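Hemolysin II regulatory protein (Bacillus cereus, PDB 2JJ7) probably binds DNA as a dimeric TetR-family transcriptional regulator, consistent with control of hemolysin II expression. Local coordinates at residues E10-A15 and A42-Y47; T28-I33 and E52-E57; K130-E135 and G140-F145; N148-W153 and S178-K183. One frame throughout, in Å; residues are numbered along the deposited sequence.

Contact 1. Residues E10-A15 and A42-Y47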
loop_
_atom_site.group_PDB
_atom_site.type_symbol
_atom_site.label_atom_id
_atom_site.label_comp_id
_atom_site.label_asym_id
_atom_site.label_seq_id
_atom_site.Cartn_x
_atom_site.Cartn_y
_atom_site.Cartn_z
ATOM N N GLU B 10 -24.228 -22.497 0.296
ATOM C CA GLU B 10 -23.887 -21.332 1.096
ATOM C C GLU B 10 -22.794 -21.642 2.121
ATOM O O GLU B 10 -21.818 -20.899 2.230
ATOM C CB GLU B 10 -25.115 -20.771 1.797
ATOM C CG GLU B 10 -24.752 -19.711 2.816
ATOM C CD GLU B 10 -25.759 -18.602 2.869
ATOM O OE1 GLU B 10 -26.921 -18.875 3.248
ATOM O OE2 GLU B 10 -25.385 -17.458 2.526
ATOM N N ASN B 11 -22.963 -22.734 2.862
ATOM C CA ASN B 11 -21.914 -23.223 3.744
ATOM C C ASN B 11 -20.563 -23.378 3.033
ATOM O O ASN B 11 -19.526 -22.988 3.582
ATOM C CB ASN B 11 -22.331 -24.534 4.422
ATOM C CG ASN B 11 -23.384 -24.320 5.491
ATOM O OD1 ASN B 11 -23.695 -23.185 5.852
ATOM N ND2 ASN B 11 -23.939 -25.408 6.003
ATOM N N ILE B 12 -20.581 -23.927 1.818
ATOM C CA ILE B 12 -19.350 -24.132 1.047
ATOM C C ILE B 12 -18.714 -22.806 0.623
ATOM O O ILE B 12 -17.490 -22.677 0.616
ATOM C CB ILE B 12 -19.567 -25.037 -0.188
ATOM C CG1 ILE B 12 -19.978 -26.463 0.233
ATOM C CG2 ILE B 12 -18.289 -25.086 -1.074
ATOM C CD1 ILE B 12 -20.652 -27.271 -0.895
ATOM N N LEU B 13 -19.550 -21.829 0.270
ATOM C CA LEU B 13 -19.069 -20.512 -0.122
ATOM C C LEU B 13 -18.500 -19.716 1.052
ATOM O O LEU B 13 -17.470 -19.055 0.900
ATOM C CB LEU B 13 -20.157 -19.724 -0.850
ATOM C CG LEU B 13 -20.434 -20.220 -2.278
ATOM C CD1 LEU B 13 -21.607 -19.481 -2.915
ATOM C CD2 LEU B 13 -19.189 -20.123 -3.154
ATOM N N LYS B 14 -19.167 -19.779 2.207
ATOM C CA LYS B 14 -18.635 -19.207 3.451
ATOM C C LYS B 14 -17.251 -19.791 3.731
ATOM O O LYS B 14 -16.316 -19.057 4.057
ATOM C CB LYS B 14 -19.566 -19.485 4.643
ATOM C CG LYS B 14 -20.775 -18.573 4.730
ATOM C CD LYS B 14 -21.708 -18.944 5.874
ATOM C CE LYS B 14 -23.008 -18.138 5.775
ATOM N NZ LYS B 14 -23.772 -18.051 7.055
ATOM N N ALA B 15 -17.136 -21.111 3.591
ATOM C CA ALA B 15 -15.874 -21.830 3.818
ATOM C C ALA B 15 -14.783 -21.383 2.858
ATOM O O ALA B 15 -13.649 -21.140 3.266
ATOM C CB ALA B 15 -16.080 -23.341 3.708
ATOM N N ALA B 42 -16.777 -34.856 -2.376
ATOM C CA ALA B 42 -17.652 -35.226 -3.501
ATOM C C ALA B 42 -18.802 -34.239 -3.722
ATOM O O ALA B 42 -19.055 -33.820 -4.847
ATOM C CB ALA B 42 -18.197 -36.639 -3.327
ATOM N N MET B 43 -19.498 -33.873 -2.653
ATOM C CA MET B 43 -20.648 -32.986 -2.777
ATOM C C MET B 43 -20.196 -31.588 -3.228
ATOM O O MET B 43 -20.832 -30.962 -4.080
ATOM C CB MET B 43 -21.424 -32.927 -1.455
ATOM C CG MET B 43 -22.822 -32.316 -1.570
ATOM S SD MET B 43 -23.998 -33.268 -2.584
ATOM C CE MET B 43 -24.383 -34.610 -1.514
ATOM N N ALA B 44 -19.079 -31.130 -2.670
ATOM C CA ALA B 44 -18.512 -29.830 -3.001
ATOM C C ALA B 44 -18.119 -29.771 -4.480
ATOM O O ALA B 44 -18.307 -28.745 -5.142
ATOM C CB ALA B 44 -17.302 -29.517 -2.090
ATOM N N SER B 45 -17.593 -30.884 -4.992
ATOM C CA SER B 45 -17.157 -30.944 -6.385
ATOM C C SER B 45 -18.368 -31.144 -7.307
ATOM O O SER B 45 -18.390 -30.643 -8.423
ATOM C CB SER B 45 -16.077 -32.017 -6.585
ATOM O OG SER B 45 -16.527 -33.278 -6.110
ATOM N N TYR B 46 -19.390 -31.844 -6.825
ATOM C CA TYR B 46 -20.649 -31.919 -7.566
ATOM C C TYR B 46 -21.238 -30.509 -7.799
ATOM O O TYR B 46 -21.572 -30.154 -8.922
ATOM C CB TYR B 46 -21.659 -32.849 -6.878
ATOM C CG TYR B 46 -23.002 -32.881 -7.566
ATOM C CD1 TYR B 46 -23.144 -33.453 -8.838
ATOM C CD2 TYR B 46 -24.130 -32.315 -6.966
ATOM C CE1 TYR B 46 -24.371 -33.465 -9.491
ATOM C CE2 TYR B 46 -25.367 -32.327 -7.611
ATOM C CZ TYR B 46 -25.475 -32.901 -8.867
ATOM O OH TYR B 46 -26.690 -32.917 -9.501
ATOM N N TYR B 47 -21.324 -29.701 -6.747
ATOM C CA TYR B 47 -21.924 -28.362 -6.847
ATOM C C TYR B 47 -21.078 -27.301 -7.574
ATOM O O TYR B 47 -21.624 -26.437 -8.255
ATOM C CB TYR B 47 -22.320 -27.838 -5.456
ATOM C CG TYR B 47 -23.569 -28.482 -4.865
ATOM C CD1 TYR B 47 -24.699 -28.728 -5.656
ATOM C CD2 TYR B 47 -23.629 -28.818 -3.507
ATOM C CE1 TYR B 47 -25.852 -29.316 -5.118
ATOM C CE2 TYR B 47 -24.778 -29.402 -2.953
ATOM C CZ TYR B 47 -25.885 -29.645 -3.767
ATOM O OH TYR B 47 -27.018 -30.215 -3.240
#
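Ile-12 and Ala-44 hold helix 5-23 against helix 41-48 where segments 10-15 and 42-47 come nearest, with CA atoms 7.0 Å apart. A single methyl does the touching on the first helix: Ile-12 CD1 lies 3.9 Å from Ala-44 CA and 4.2 Å from Ala-44 CB. CG1 stands anti to the carbonyl carbon (chi1 -64°) and CD1 continues the chain in an extended line (chi2 161°), which carries the methyl across to the second helix. Next to it, the ring of Tyr-47 presents its edge, and Ile-12 CD1 sits near the ring plane, 4.3 Å from Tyr-47 CD2. The packing thins quickly beyond these three residues. Met-43, although adjacent to Ala-44, turns its thioether end away, and its surroundings, like those of Lys-14 on the far flank of helix 5-23, are open to solvent. No hydrogen bond crosses the contact, which buries 108 Å². Segment 42-47 belongs to the predicted helix-turn-helix motif, 29-48. Ile-12 also packs on Ile-33 and Ala-37 of helix 30-37 and on Phe-48, while Tyr-47 rests on Arg-5 and Met-9, so helix 5-23 backs both helices of that motif.

Contact 2. Residues T28-I33 and E52-E57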
loop_
_atom_site.group_PDB
_atom_site.type_symbol
_atom_site.label_atom_id
_atom_site.label_comp_id
_atom_site.label_asym_id
_atom_site.label_seq_id
_atom_site.Cartn_x
_atom_site.Cartn_y
_atom_site.Cartn_z
ATOM N N THR B 28 -4.796 -22.711 -1.451
ATOM C CA THR B 28 -6.059 -23.303 -1.004
ATOM C C THR B 28 -6.484 -24.428 -1.960
ATOM O O THR B 28 -6.344 -24.294 -3.182
ATOM C CB THR B 28 -7.181 -22.234 -0.984
ATOM O OG1 THR B 28 -6.727 -21.058 -0.300
ATOM C CG2 THR B 28 -8.439 -22.747 -0.302
ATOM N N SER B 29 -7.012 -25.522 -1.409
ATOM C CA SER B 29 -7.533 -26.615 -2.227
ATOM C C SER B 29 -9.014 -26.843 -1.937
ATOM O O SER B 29 -9.522 -26.404 -0.901
ATOM C CB SER B 29 -6.764 -27.899 -1.939
ATOM O OG SER B 29 -7.053 -28.339 -0.627
ATOM N N ILE B 30 -9.700 -27.551 -2.833
ATOM C CA ILE B 30 -11.103 -27.876 -2.600
ATOM C C ILE B 30 -11.279 -28.792 -1.370
ATOM O O ILE B 30 -12.291 -28.711 -0.660
ATOM C CB ILE B 30 -11.827 -28.391 -3.885
ATOM C CG1 ILE B 30 -13.338 -28.507 -3.636
ATOM C CG2 ILE B 30 -11.209 -29.700 -4.394
ATOM C CD1 ILE B 30 -14.199 -28.057 -4.802
ATOM N N GLN B 31 -10.264 -29.605 -1.091
ATOM C CA GLN B 31 -10.267 -30.511 0.066
ATOM C C GLN B 31 -10.355 -29.777 1.407
ATOM O O GLN B 31 -11.148 -30.148 2.272
ATOM C CB GLN B 31 -9.037 -31.439 0.036
ATOM C CG GLN B 31 -9.064 -32.505 -1.068
ATOM C CD GLN B 31 -8.859 -31.938 -2.482
ATOM O OE1 GLN B 31 -8.418 -30.799 -2.656
ATOM N NE2 GLN B 31 -9.186 -32.740 -3.494
ATOM N N GLU B 32 -9.546 -28.736 1.569
ATOM C CA GLU B 32 -9.588 -27.891 2.763
ATOM C C GLU B 32 -10.892 -27.096 2.891
ATOM O O GLU B 32 -11.394 -26.886 4.002
ATOM C CB GLU B 32 -8.408 -26.909 2.762
ATOM C CG GLU B 32 -7.064 -27.566 2.638
ATOM C CD GLU B 32 -5.982 -26.596 2.186
ATOM O OE1 GLU B 32 -6.029 -25.408 2.580
ATOM O OE2 GLU B 32 -5.080 -27.030 1.434
ATOM N N ILE B 33 -11.409 -26.620 1.759
ATOM C CA ILE B 33 -12.696 -25.927 1.721
ATOM C C ILE B 33 -13.836 -26.868 2.135
ATOM O O ILE B 33 -14.678 -26.509 2.969
ATOM C CB ILE B 33 -12.947 -25.284 0.333
ATOM C CG1 ILE B 33 -11.931 -24.151 0.100
ATOM C CG2 ILE B 33 -14.373 -24.753 0.218
ATOM C CD1 ILE B 33 -11.982 -23.521 -1.301
ATOM N N GLU B 52 -11.482 -23.200 -9.198
ATOM C CA GLU B 52 -11.533 -22.034 -10.085
ATOM C C GLU B 52 -12.930 -21.417 -10.089
ATOM O O GLU B 52 -13.090 -20.211 -9.890
ATOM C CB GLU B 52 -11.077 -22.400 -11.500
ATOM C CG GLU B 52 -11.360 -21.344 -12.578
ATOM C CD GLU B 52 -10.326 -20.230 -12.646
ATOM O OE1 GLU B 52 -10.354 -19.344 -11.763
ATOM O OE2 GLU B 52 -9.505 -20.222 -13.597
ATOM N N ASN B 53 -13.935 -22.261 -10.289
ATOM C CA ASN B 53 -15.323 -21.820 -10.324
ATOM C C ASN B 53 -15.815 -21.394 -8.939
ATOM O O ASN B 53 -16.588 -20.448 -8.805
ATOM C CB ASN B 53 -16.212 -22.927 -10.896
ATOM C CG ASN B 53 -17.663 -22.508 -10.982
ATOM O OD1 ASN B 53 -17.990 -21.508 -11.630
ATOM N ND2 ASN B 53 -18.545 -23.254 -10.306
ATOM N N LEU B 54 -15.353 -22.103 -7.916
ATOM C CA LEU B 54 -15.658 -21.786 -6.543
ATOM C C LEU B 54 -15.146 -20.382 -6.189
ATOM O O LEU B 54 -15.845 -19.602 -5.547
ATOM C CB LEU B 54 -15.011 -22.828 -5.640
ATOM C CG LEU B 54 -15.394 -22.963 -4.170
ATOM C CD1 LEU B 54 -16.895 -22.933 -3.985
ATOM C CD2 LEU B 54 -14.824 -24.264 -3.663
ATOM N N TYR B 55 -13.926 -20.080 -6.622
ATOM C CA TYR B 55 -13.330 -18.749 -6.496
ATOM C C TYR B 55 -14.171 -17.687 -7.186
ATOM O O TYR B 55 -14.462 -16.658 -6.591
ATOM C CB TYR B 55 -11.943 -18.771 -7.098
ATOM C CG TYR B 55 -11.104 -17.529 -6.879
ATOM C CD1 TYR B 55 -10.800 -16.698 -7.946
ATOM C CD2 TYR B 55 -10.563 -17.222 -5.628
ATOM C CE1 TYR B 55 -10.013 -15.592 -7.792
ATOM C CE2 TYR B 55 -9.757 -16.086 -5.457
ATOM C CZ TYR B 55 -9.491 -15.289 -6.559
ATOM O OH TYR B 55 -8.699 -14.187 -6.486
ATOM N N TYR B 56 -14.566 -17.951 -8.433
ATOM C CA TYR B 56 -15.464 -17.054 -9.158
ATOM C C TYR B 56 -16.735 -16.810 -8.339
ATOM O O TYR B 56 -17.150 -15.664 -8.171
ATOM C CB TYR B 56 -15.836 -17.610 -10.541
ATOM C CG TYR B 56 -14.728 -17.621 -11.584
ATOM C CD1 TYR B 56 -13.549 -16.896 -11.417
ATOM C CD2 TYR B 56 -14.887 -18.336 -12.764
ATOM C CE1 TYR B 56 -12.550 -16.916 -12.393
ATOM C CE2 TYR B 56 -13.908 -18.354 -13.733
ATOM C CZ TYR B 56 -12.746 -17.656 -13.552
ATOM O OH TYR B 56 -11.790 -17.702 -14.550
ATOM N N GLU B 57 -17.331 -17.879 -7.819
ATOM C CA GLU B 57 -18.562 -17.771 -7.048
ATOM C C GLU B 57 -18.372 -16.989 -5.740
ATOM O O GLU B 57 -19.304 -16.340 -5.262
ATOM C CB GLU B 57 -19.152 -19.158 -6.778
ATOM C CG GLU B 57 -19.721 -19.858 -8.004
ATOM C CD GLU B 57 -20.820 -19.062 -8.698
ATOM O OE1 GLU B 57 -21.673 -18.464 -8.012
ATOM O OE2 GLU B 57 -20.820 -19.031 -9.941
#
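The first helix of the predicted DNA-binding helix-turn-helix, 30-37, is joined here to helix 51-62, which follows the motif, through Leu-54, Ile-33 and Ile-30. Leu-54 CG is anti to the backbone N (chi1 -166°), and its CD2 methyl meets both isoleucines. Ile-33 and Leu-54 meet end to end: CD2 of Leu-54 is 3.8 Å from Ile-33 CD1 and 3.9 Å from Ile-33 CG2, so it touches both branches. Ile-30 comes in at a slant, its CD1 4.0 Å from Leu-54 CD2. At the start of helix 30-37, Ser-29 is the N-cap: the Glu-32 N-H points almost straight at Ser-29 OG, though the bond is weak at 3.3 Å. Glu-32 OE1 is in turn salt-bridged to Arg-23. Ile-33 also packs on Ala-16, and Leu-54 on Leu-13 and Phe-48. With only methyl groups meeting between the segments and no hydrogen bond crossing, cohesion across them is hydrophobic and van der Waals in kind.

Contact 3. Residues K130-E135 and G140-F145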
loop_
_atom_site.group_PDB
_atom_site.type_symbol
_atom_site.label_atom_id
_atom_site.label_comp_id
_atom_site.label_asym_id
_atom_site.label_seq_id
_atom_site.Cartn_x
_atom_site.Cartn_y
_atom_site.Cartn_z
ATOM N N LYS B 130 -8.641 6.099 -10.545
ATOM C CA LYS B 130 -7.826 6.904 -11.461
ATOM C C LYS B 130 -8.534 8.160 -11.957
ATOM O O LYS B 130 -7.996 9.257 -11.813
ATOM C CB LYS B 130 -7.341 6.089 -12.666
ATOM C CG LYS B 130 -6.373 6.889 -13.546
ATOM C CD LYS B 130 -5.690 6.032 -14.592
ATOM C CE LYS B 130 -4.648 6.847 -15.358
ATOM N NZ LYS B 130 -4.169 6.172 -16.605
ATOM N N GLU B 131 -9.725 8.007 -12.540
ATOM C CA GLU B 131 -10.424 9.176 -13.101
ATOM C C GLU B 131 -10.824 10.200 -12.030
ATOM O O GLU B 131 -10.762 11.385 -12.271
ATOM C CB GLU B 131 -11.607 8.791 -13.996
ATOM C CG GLU B 131 -12.795 8.161 -13.289
ATOM C CD GLU B 131 -14.053 8.190 -14.157
ATOM O OE1 GLU B 131 -13.930 8.358 -15.381
ATOM O OE2 GLU B 131 -15.165 8.053 -13.615
ATOM N N ILE B 132 -11.189 9.730 -10.840
ATOM C CA ILE B 132 -11.519 10.632 -9.731
ATOM C C ILE B 132 -10.314 11.512 -9.362
ATOM O O ILE B 132 -10.442 12.730 -9.158
ATOM C CB ILE B 132 -11.995 9.843 -8.496
ATOM C CG1 ILE B 132 -13.322 9.135 -8.796
ATOM C CG2 ILE B 132 -12.206 10.783 -7.326
ATOM C CD1 ILE B 132 -13.807 8.182 -7.665
ATOM N N LEU B 133 -9.147 10.878 -9.292
ATOM C CA LEU B 133 -7.891 11.536 -8.918
ATOM C C LEU B 133 -7.428 12.513 -9.990
ATOM O O LEU B 133 -6.985 13.622 -9.667
ATOM C CB LEU B 133 -6.793 10.494 -8.654
ATOM C CG LEU B 133 -6.942 9.581 -7.433
ATOM C CD1 LEU B 133 -5.795 8.564 -7.404
ATOM C CD2 LEU B 133 -6.966 10.395 -6.141
ATOM N N GLN B 134 -7.532 12.107 -11.255
ATOM C CA GLN B 134 -7.184 12.987 -12.376
ATOM C C GLN B 134 -8.087 14.209 -12.424
ATOM O O GLN B 134 -7.606 15.314 -12.619
ATOM C CB GLN B 134 -7.240 12.237 -13.697
ATOM C CG GLN B 134 -6.147 11.195 -13.812
ATOM C CD GLN B 134 -6.269 10.362 -15.067
ATOM O OE1 GLN B 134 -7.376 9.979 -15.478
ATOM N NE2 GLN B 134 -5.132 10.054 -15.675
ATOM N N GLU B 135 -9.388 14.009 -12.218
ATOM C CA GLU B 135 -10.326 15.128 -12.108
ATOM C C GLU B 135 -9.980 16.114 -10.971
ATOM O O GLU B 135 -9.956 17.329 -11.185
ATOM C CB GLU B 135 -11.773 14.624 -11.973
ATOM C CG GLU B 135 -12.825 15.732 -12.090
ATOM C CD GLU B 135 -12.789 16.489 -13.424
ATOM O OE1 GLU B 135 -12.503 15.870 -14.476
ATOM O OE2 GLU B 135 -13.060 17.712 -13.416
ATOM N N GLY B 140 -7.565 21.273 -9.358
ATOM C CA GLY B 140 -6.684 21.985 -8.425
ATOM C C GLY B 140 -6.963 21.633 -6.979
ATOM O O GLY B 140 -6.583 22.356 -6.068
ATOM N N VAL B 141 -7.604 20.493 -6.769
ATOM C CA VAL B 141 -8.053 20.109 -5.439
ATOM C C VAL B 141 -7.197 18.967 -4.843
ATOM O O VAL B 141 -6.987 18.924 -3.624
ATOM C CB VAL B 141 -9.605 19.865 -5.451
ATOM C CG1 VAL B 141 -9.973 18.401 -5.523
ATOM C CG2 VAL B 141 -10.275 20.567 -4.286
ATOM N N PHE B 142 -6.676 18.082 -5.703
ATOM C CA PHE B 142 -5.783 17.001 -5.273
ATOM C C PHE B 142 -4.341 17.292 -5.697
ATOM O O PHE B 142 -4.092 17.832 -6.780
ATOM C CB PHE B 142 -6.210 15.619 -5.814
ATOM C CG PHE B 142 -7.601 15.163 -5.376
ATOM C CD1 PHE B 142 -8.164 15.593 -4.164
ATOM C CD2 PHE B 142 -8.335 14.292 -6.179
ATOM C CE1 PHE B 142 -9.444 15.179 -3.776
ATOM C CE2 PHE B 142 -9.633 13.865 -5.803
ATOM C CZ PHE B 142 -10.178 14.300 -4.601
ATOM N N HIS B 143 -3.399 16.912 -4.842
ATOM C CA HIS B 143 -1.978 17.155 -5.091
ATOM C C HIS B 143 -1.168 15.920 -4.723
ATOM O O HIS B 143 -1.216 15.462 -3.580
ATOM C CB HIS B 143 -1.511 18.368 -4.296
ATOM C CG HIS B 143 -2.393 19.562 -4.472
ATOM N ND1 HIS B 143 -2.230 20.461 -5.506
ATOM C CD2 HIS B 143 -3.469 19.988 -3.768
ATOM C CE1 HIS B 143 -3.158 21.397 -5.421
ATOM N NE2 HIS B 143 -3.924 21.133 -4.377
ATOM N N PHE B 144 -0.440 15.385 -5.702
ATOM C CA PHE B 144 0.325 14.150 -5.537
ATOM C C PHE B 144 1.430 14.065 -6.581
ATOM O O PHE B 144 1.291 14.619 -7.662
ATOM C CB PHE B 144 -0.605 12.913 -5.609
ATOM C CG PHE B 144 -1.590 12.930 -6.763
ATOM C CD1 PHE B 144 -2.943 13.183 -6.538
ATOM C CD2 PHE B 144 -1.171 12.651 -8.072
ATOM C CE1 PHE B 144 -3.873 13.203 -7.611
ATOM C CE2 PHE B 144 -2.083 12.669 -9.159
ATOM C CZ PHE B 144 -3.435 12.937 -8.921
ATOM N N PHE B 145 2.522 13.367 -6.266
ATOM C CA PHE B 145 3.671 13.330 -7.175
ATOM C C PHE B 145 3.446 12.466 -8.424
ATOM O O PHE B 145 4.009 12.748 -9.490
ATOM C CB PHE B 145 4.998 12.990 -6.446
ATOM C CG PHE B 145 5.156 11.531 -6.053
ATOM C CD1 PHE B 145 4.553 11.031 -4.897
ATOM C CD2 PHE B 145 5.955 10.679 -6.807
ATOM C CE1 PHE B 145 4.706 9.669 -4.510
ATOM C CE2 PHE B 145 6.118 9.332 -6.440
ATOM C CZ PHE B 145 5.492 8.824 -5.278
#
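Helix 129-138 ends in a Schellman motif, with Gly-140 at positive phi (86°), and the chain then turns back in an irregular run beside the helix, bringing the CA atoms of Leu-133 and Phe-142 to 6.9 Å. Two phenylalanines on this returning run point their rings at the helix backbone. Phe-142 lies edge-on to two successive carbonyls: its CE2 is 3.6 Å from Ile-132 O and its CD2 3.8 Å from Leu-133 O, the latter oxygen in the plane of the ring. Phe-144 uses the same Leu-133 O at its own ring edge, also in plane, 3.7 Å from CZ. The partly positive ring hydrogens thus probably meet these oxygens favourably. In Phe-144 a chi1 of 47° tucks CG in over its own backbone, and the ring turns back onto the helix, where CE1 lies 4.1 Å from Leu-133 CB. Leu-133 crosses Phe-142 at about a right angle, CD2 to CD2 at 4.1 Å. Val-141 CG1 covers one face of the Phe-142 ring toward its rim. Leu-180 of helix 169-181 packs on both rings, and Leu-83 on Phe-142. The whole is a Schellman-terminated helix followed by a loop leading into helix 147-158, within the TetR-type C-terminal domain.

Contact 4. Residues N148-W153 and S178-K183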
loop_
_atom_site.group_PDB
_atom_site.type_symbol
_atom_site.label_atom_id
_atom_site.label_comp_id
_atom_site.label_asym_id
_atom_site.label_seq_id
_atom_site.Cartn_x
_atom_site.Cartn_y
_atom_site.Cartn_z
ATOM N N ASN B 148 -0.043 6.933 -10.455
ATOM C CA ASN B 148 0.062 5.490 -10.210
ATOM C C ASN B 148 0.537 5.157 -8.795
ATOM O O ASN B 148 0.120 4.163 -8.221
ATOM C CB ASN B 148 0.976 4.814 -11.239
ATOM C CG ASN B 148 0.379 4.809 -12.649
ATOM O OD1 ASN B 148 -0.845 4.770 -12.838
ATOM N ND2 ASN B 148 1.249 4.834 -13.647
ATOM N N HIS B 149 1.398 5.997 -8.233
ATOM C CA HIS B 149 1.885 5.774 -6.885
ATOM C C HIS B 149 0.775 6.025 -5.878
ATOM O O HIS B 149 0.663 5.298 -4.896
ATOM C CB HIS B 149 3.098 6.645 -6.610
ATOM C CG HIS B 149 4.340 6.196 -7.334
ATOM N ND1 HIS B 149 5.249 5.319 -6.782
ATOM C CD2 HIS B 149 4.821 6.506 -8.564
ATOM C CE1 HIS B 149 6.245 5.125 -7.632
ATOM N NE2 HIS B 149 6.008 5.832 -8.720
ATOM N N THR B 150 -0.060 7.031 -6.164
ATOM C CA THR B 150 -1.215 7.383 -5.349
ATOM C C THR B 150 -2.303 6.300 -5.419
ATOM O O THR B 150 -2.881 5.927 -4.401
ATOM C CB THR B 150 -1.785 8.749 -5.764
ATOM O OG1 THR B 150 -0.736 9.734 -5.715
ATOM C CG2 THR B 150 -2.926 9.171 -4.821
ATOM N N ILE B 151 -2.573 5.805 -6.624
ATOM C CA ILE B 151 -3.431 4.633 -6.803
ATOM C C ILE B 151 -2.898 3.465 -5.972
ATOM O O ILE B 151 -3.638 2.886 -5.197
ATOM C CB ILE B 151 -3.581 4.261 -8.308
ATOM C CG1 ILE B 151 -4.408 5.353 -9.029
ATOM C CG2 ILE B 151 -4.208 2.849 -8.483
ATOM C CD1 ILE B 151 -4.422 5.247 -10.522
ATOM N N HIS B 152 -1.620 3.120 -6.107
ATOM C CA HIS B 152 -1.110 1.988 -5.329
ATOM C C HIS B 152 -1.201 2.242 -3.809
ATOM O O HIS B 152 -1.546 1.339 -3.046
ATOM C CB HIS B 152 0.317 1.562 -5.721
ATOM C CG HIS B 152 0.812 0.407 -4.902
ATOM N ND1 HIS B 152 0.404 -0.891 -5.129
ATOM C CD2 HIS B 152 1.585 0.366 -3.788
ATOM C CE1 HIS B 152 0.948 -1.687 -4.226
ATOM N NE2 HIS B 152 1.667 -0.949 -3.398
ATOM N N TRP B 153 -0.879 3.460 -3.376
ATOM C CA TRP B 153 -1.014 3.832 -1.960
ATOM C C TRP B 153 -2.439 3.567 -1.419
ATOM O O TRP B 153 -2.607 2.861 -0.423
ATOM C CB TRP B 153 -0.570 5.287 -1.740
ATOM C CG TRP B 153 -0.879 5.848 -0.364
ATOM C CD1 TRP B 153 -0.339 5.450 0.818
ATOM C CD2 TRP B 153 -1.784 6.921 -0.049
ATOM N NE1 TRP B 153 -0.841 6.210 1.858
ATOM C CE2 TRP B 153 -1.743 7.108 1.355
ATOM C CE3 TRP B 153 -2.616 7.748 -0.815
ATOM C CZ2 TRP B 153 -2.516 8.077 2.011
ATOM C CZ3 TRP B 153 -3.386 8.721 -0.159
ATOM C CH2 TRP B 153 -3.328 8.871 1.240
ATOM N N SER B 178 -7.630 14.198 3.055
ATOM C CA SER B 178 -6.757 15.244 3.616
ATOM C C SER B 178 -5.354 15.209 3.045
ATOM O O SER B 178 -4.797 16.250 2.708
ATOM C CB SER B 178 -6.648 15.101 5.119
ATOM O OG SER B 178 -7.818 15.574 5.718
ATOM N N ALA B 179 -4.789 14.004 2.945
ATOM C CA ALA B 179 -3.449 13.821 2.417
ATOM C C ALA B 179 -3.362 14.296 0.975
ATOM O O ALA B 179 -2.308 14.758 0.545
ATOM C CB ALA B 179 -3.014 12.363 2.537
ATOM N N LEU B 180 -4.469 14.187 0.239
ATOM C CA LEU B 180 -4.509 14.636 -1.154
ATOM C C LEU B 180 -4.778 16.142 -1.322
ATOM O O LEU B 180 -4.306 16.768 -2.282
ATOM C CB LEU B 180 -5.534 13.824 -1.948
ATOM C CG LEU B 180 -5.259 12.322 -2.044
ATOM C CD1 LEU B 180 -6.491 11.579 -2.525
ATOM C CD2 LEU B 180 -4.076 12.054 -2.973
ATOM N N THR B 181 -5.521 16.719 -0.382
ATOM C CA THR B 181 -5.971 18.101 -0.497
ATOM C C THR B 181 -4.983 19.087 0.138
ATOM O O THR B 181 -5.121 20.306 -0.004
ATOM C CB THR B 181 -7.378 18.275 0.124
ATOM O OG1 THR B 181 -7.368 17.769 1.465
ATOM C CG2 THR B 181 -8.422 17.510 -0.695
ATOM N N ASP B 182 -3.986 18.553 0.833
ATOM C CA ASP B 182 -2.941 19.376 1.413
ATOM C C ASP B 182 -2.058 19.966 0.305
ATOM O O ASP B 182 -1.376 19.227 -0.414
ATOM C CB ASP B 182 -2.116 18.556 2.410
ATOM C CG ASP B 182 -1.242 19.423 3.287
ATOM O OD1 ASP B 182 -1.576 20.617 3.486
ATOM O OD2 ASP B 182 -0.215 18.909 3.781
ATOM N N LYS B 183 -2.096 21.294 0.165
ATOM C CA LYS B 183 -1.399 21.993 -0.921
ATOM C C LYS B 183 0.116 21.921 -0.776
ATOM O O LYS B 183 0.664 22.249 0.279
ATOM C CB LYS B 183 -1.846 23.454 -1.013
ATOM C CG LYS B 183 -3.119 23.690 -1.808
ATOM C CD LYS B 183 -3.208 25.148 -2.249
ATOM C CE LYS B 183 -4.530 25.475 -2.950
ATOM N NZ LYS B 183 -4.714 24.768 -4.259
#
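Thr-150 and Trp-153, one turn apart on helix 147-158, meet Leu-180 and Ala-179 of helix 169-181 by apolar contact, and no hydrogen bond joins the two segments. In the aliphatic part, Thr-150 CG2 packs against Leu-180 CD2 at 3.6 Å. With OG1 beside the backbone N (chi1 -55°), CG2 is left trans to N and directed at Leu-180, while OG1 hydrogen-bonds the carbonyl of Ser-146 and is satisfied there. The aromatic part is carried by the far end of the indole. Trp-153 CG is anti to the backbone N (chi1 170°), which extends the six-membered ring toward helix 169-181, where CH2 lies 3.7 Å from Ala-179 CB and CZ3 is 4.4 Å from Leu-180 CD2. Both methyls approach the ring obliquely. Among polar bonds leading elsewhere, Asp-182 O accepts from Lys-162 of the second subunit. Trp-153 also stacks on Phe-160 of the second subunit, and His-152 meets His-152 of that subunit with the ring planes nearly perpendicular. The contact thus joins helices 147-158 and 169-181 beside the subunit interface, consistent with the helical dimer interface of TetR-family regulators.

Overall arrangement
The four contacts form two pairs on opposite sides of the chain's centre. Contacts 1 and 2 lie in the predicted N-terminal TetR-type DNA-binding region, their centres 8 Å apart, and their segments alternate along the sequence, so helices 5-23, 30-37, 41-48 and 51-62 interlock as one small bundle; Leu-13 CD2 reaches Leu-54 CD1 at 3.7 Å. Contacts 3 and 4 come later, also with centres 8 Å apart, and share Leu-180, whose O probably accepts from His-143 N at 2.7 Å. Centres of contacts 1 and 3 are about 44 Å apart. The DNA-binding end and the C-terminal end, where contact 4 meets the second subunit, are separate packing units, although Phe-145 also touches Glu-22 of the second subunit.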